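Local coordinates for SmhB (PDB 6ZZ5), which is the B component of Smh, a tripartite alpha-pore-forming toxin of Serratia marcescens, here in its soluble form, and probably inserts into target membranes on pore assembly, at residues Ile73-Asn78 and Asn283-Leu288. Numbering follows the deposited sequence.
Sequences IRNVTN and NAWDSL
Trp285 CG lies beside its own backbone N and anti to the carbonyl carbon, a torsion that directs the indole from helix 252-300 across to helix 44-92. There Asn75 has CG anti to N (chi1 177°), which brings its amide to the pyrrole edge of the indole although its CB starts off to one side. The two groups meet in one hydrogen bond: Trp285 NE1 donates to Asn75 OD1 at 2.9 Å, with an N-H...O angle of 160°. The oxygen lies close to the ring plane, and the N-H reaches a lone pair of OD1 in the carbonyl plane. Amide and ring are nevertheless turned 82° apart, nearly perpendicular. One turn further along helix 44-92, Asn78 O lies at the benzo edge, 3.9 Å from CH2 of Trp285, while Asn78 CB packs against CZ2 of the same ring at 4.1 Å from off its plane. At this level the backbones come no nearer than 10.3 Å, CA of Asn75 to CA of Trp285, and the indole spans the distance. Gln117 and Ser120 of helix 99-151, Met8 of helix 4-30, and Ile79 and Tyr82 of helix 44-92 also touch the tryptophan, placing the contact inside the long helical bundle of this HBL-family toxin component. Asn75 and Trp285 are both buried; their bond therefore satisfies the indole N-H within the bundle. A further hydrogen bond from Asn75 ND2 should help hold OD1 toward the indole, and the surrounding side chains share with Asn75 and Asn78 in restricting the ring.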
loop_
_atom_site.group_PDB
_atom_site.type_symbol
_atom_site.label_atom_id
_atom_site.label_comp_id
_atom_site.label_asym_id
_atom_site.label_seq_id
_atom_site.Cartn_x
_atom_site.Cartn_y
_atom_site.Cartn_z
ATOM N N ILE A 73 10.916 -1.576 -0.065
ATOM C CA ILE A 73 11.659 -2.857 -0.105
ATOM C C ILE A 73 13.023 -2.657 0.552
ATOM O O ILE A 73 13.480 -3.543 1.321
ATOM C CB ILE A 73 11.737 -3.397 -1.542
ATOM C CG1 ILE A 73 10.317 -3.725 -2.049
ATOM C CG2 ILE A 73 12.665 -4.597 -1.605
ATOM C CD1 ILE A 73 10.232 -3.973 -3.544
ATOM N N ARG A 74 13.649 -1.531 0.249
ATOM C CA ARG A 74 14.946 -1.179 0.835
ATOM C C ARG A 74 14.820 -1.206 2.366
ATOM O O ARG A 74 15.779 -1.702 3.029
ATOM C CB ARG A 74 15.394 0.153 0.241
ATOM C CG ARG A 74 16.595 0.768 0.920
ATOM C CD ARG A 74 17.785 -0.114 0.695
ATOM N NE ARG A 74 18.113 -0.259 -0.713
ATOM C CZ ARG A 74 19.011 -1.127 -1.181
ATOM N NH1 ARG A 74 19.273 -1.174 -2.479
ATOM N NH2 ARG A 74 19.635 -1.942 -0.344
ATOM N N ASN A 75 13.709 -0.664 2.906
ATOM C CA ASN A 75 13.510 -0.573 4.358
ATOM C C ASN A 75 13.559 -2.008 4.897
ATOM O O ASN A 75 14.162 -2.244 5.960
ATOM C CB ASN A 75 12.197 0.082 4.743
ATOM C CG ASN A 75 12.020 0.066 6.242
ATOM O OD1 ASN A 75 12.728 0.790 6.924
ATOM N ND2 ASN A 75 11.065 -0.707 6.738
ATOM N N VAL A 76 12.918 -2.954 4.216
ATOM C CA VAL A 76 12.886 -4.354 4.710
ATOM C C VAL A 76 14.326 -4.888 4.699
ATOM O O VAL A 76 14.684 -5.622 5.653
ATOM C CB VAL A 76 11.934 -5.242 3.877
ATOM C CG1 VAL A 76 12.047 -6.674 4.303
ATOM C CG2 VAL A 76 10.502 -4.762 3.944
ATOM N N THR A 77 15.087 -4.654 3.653
ATOM C CA THR A 77 16.521 -5.055 3.579
ATOM C C THR A 77 17.307 -4.423 4.749
ATOM O O THR A 77 18.195 -5.070 5.345
ATOM C CB THR A 77 17.153 -4.627 2.243
ATOM O OG1 THR A 77 16.325 -5.244 1.251
ATOM C CG2 THR A 77 18.605 -5.054 2.113
ATOM N N ASN A 78 17.005 -3.182 5.077
ATOM C CA ASN A 78 17.714 -2.450 6.173
ATOM C C ASN A 78 17.383 -3.107 7.508
ATOM O O ASN A 78 18.273 -3.225 8.323
ATOM C CB ASN A 78 17.332 -0.965 6.209
ATOM C CG ASN A 78 17.834 -0.209 5.011
ATOM O OD1 ASN A 78 18.708 -0.707 4.310
ATOM N ND2 ASN A 78 17.330 0.996 4.791
ATOM N N ASN A 283 8.730 5.756 13.359
ATOM C CA ASN A 283 8.613 5.785 14.831
ATOM C C ASN A 283 9.278 4.536 15.441
ATOM O O ASN A 283 9.901 4.634 16.524
ATOM C CB ASN A 283 7.156 5.850 15.276
ATOM C CG ASN A 283 6.522 7.197 15.003
ATOM O OD1 ASN A 283 7.219 8.167 14.762
ATOM N ND2 ASN A 283 5.208 7.215 15.038
ATOM N N ALA A 284 9.213 3.402 14.760
ATOM C CA ALA A 284 9.826 2.145 15.254
ATOM C C ALA A 284 11.356 2.263 15.162
ATOM O O ALA A 284 12.033 1.971 16.174
ATOM C CB ALA A 284 9.248 0.960 14.524
ATOM N N TRP A 285 11.905 2.783 14.069
ATOM C CA TRP A 285 13.361 3.041 14.009
ATOM C C TRP A 285 13.755 4.015 15.121
ATOM O O TRP A 285 14.810 3.823 15.702
ATOM C CB TRP A 285 13.761 3.590 12.644
ATOM C CG TRP A 285 13.821 2.577 11.562
ATOM C CD1 TRP A 285 13.007 2.470 10.461
ATOM C CD2 TRP A 285 14.845 1.579 11.396
ATOM N NE1 TRP A 285 13.426 1.454 9.651
ATOM C CE2 TRP A 285 14.548 0.883 10.191
ATOM C CE3 TRP A 285 15.935 1.174 12.171
ATOM C CZ2 TRP A 285 15.337 -0.151 9.705
ATOM C CZ3 TRP A 285 16.730 0.162 11.676
ATOM C CH2 TRP A 285 16.394 -0.525 10.493
ATOM N N ASP A 286 12.943 5.059 15.378
ATOM C CA ASP A 286 13.273 6.047 16.432
ATOM C C ASP A 286 13.423 5.322 17.787
ATOM O O ASP A 286 14.343 5.674 18.556
ATOM C CB ASP A 286 12.239 7.169 16.526
ATOM C CG ASP A 286 12.773 8.306 17.378
ATOM O OD1 ASP A 286 13.824 8.859 17.011
ATOM O OD2 ASP A 286 12.161 8.587 18.413
ATOM N N SER A 287 12.532 4.380 18.085
ATOM C CA SER A 287 12.541 3.685 19.399
ATOM C C SER A 287 13.815 2.842 19.482
ATOM O O SER A 287 14.405 2.796 20.553
ATOM C CB SER A 287 11.310 2.893 19.676
ATOM O OG SER A 287 11.259 1.723 18.869
ATOM N N LEU A 288 14.226 2.218 18.381
ATOM C CA LEU A 288 15.438 1.386 18.329
ATOM C C LEU A 288 16.670 2.292 18.494
ATOM O O LEU A 288 17.495 1.984 19.357
ATOM C CB LEU A 288 15.484 0.572 17.030
ATOM C CG LEU A 288 16.754 -0.243 16.819
ATOM C CD1 LEU A 288 16.799 -1.339 17.908
ATOM C CD2 LEU A 288 16.801 -0.827 15.421
#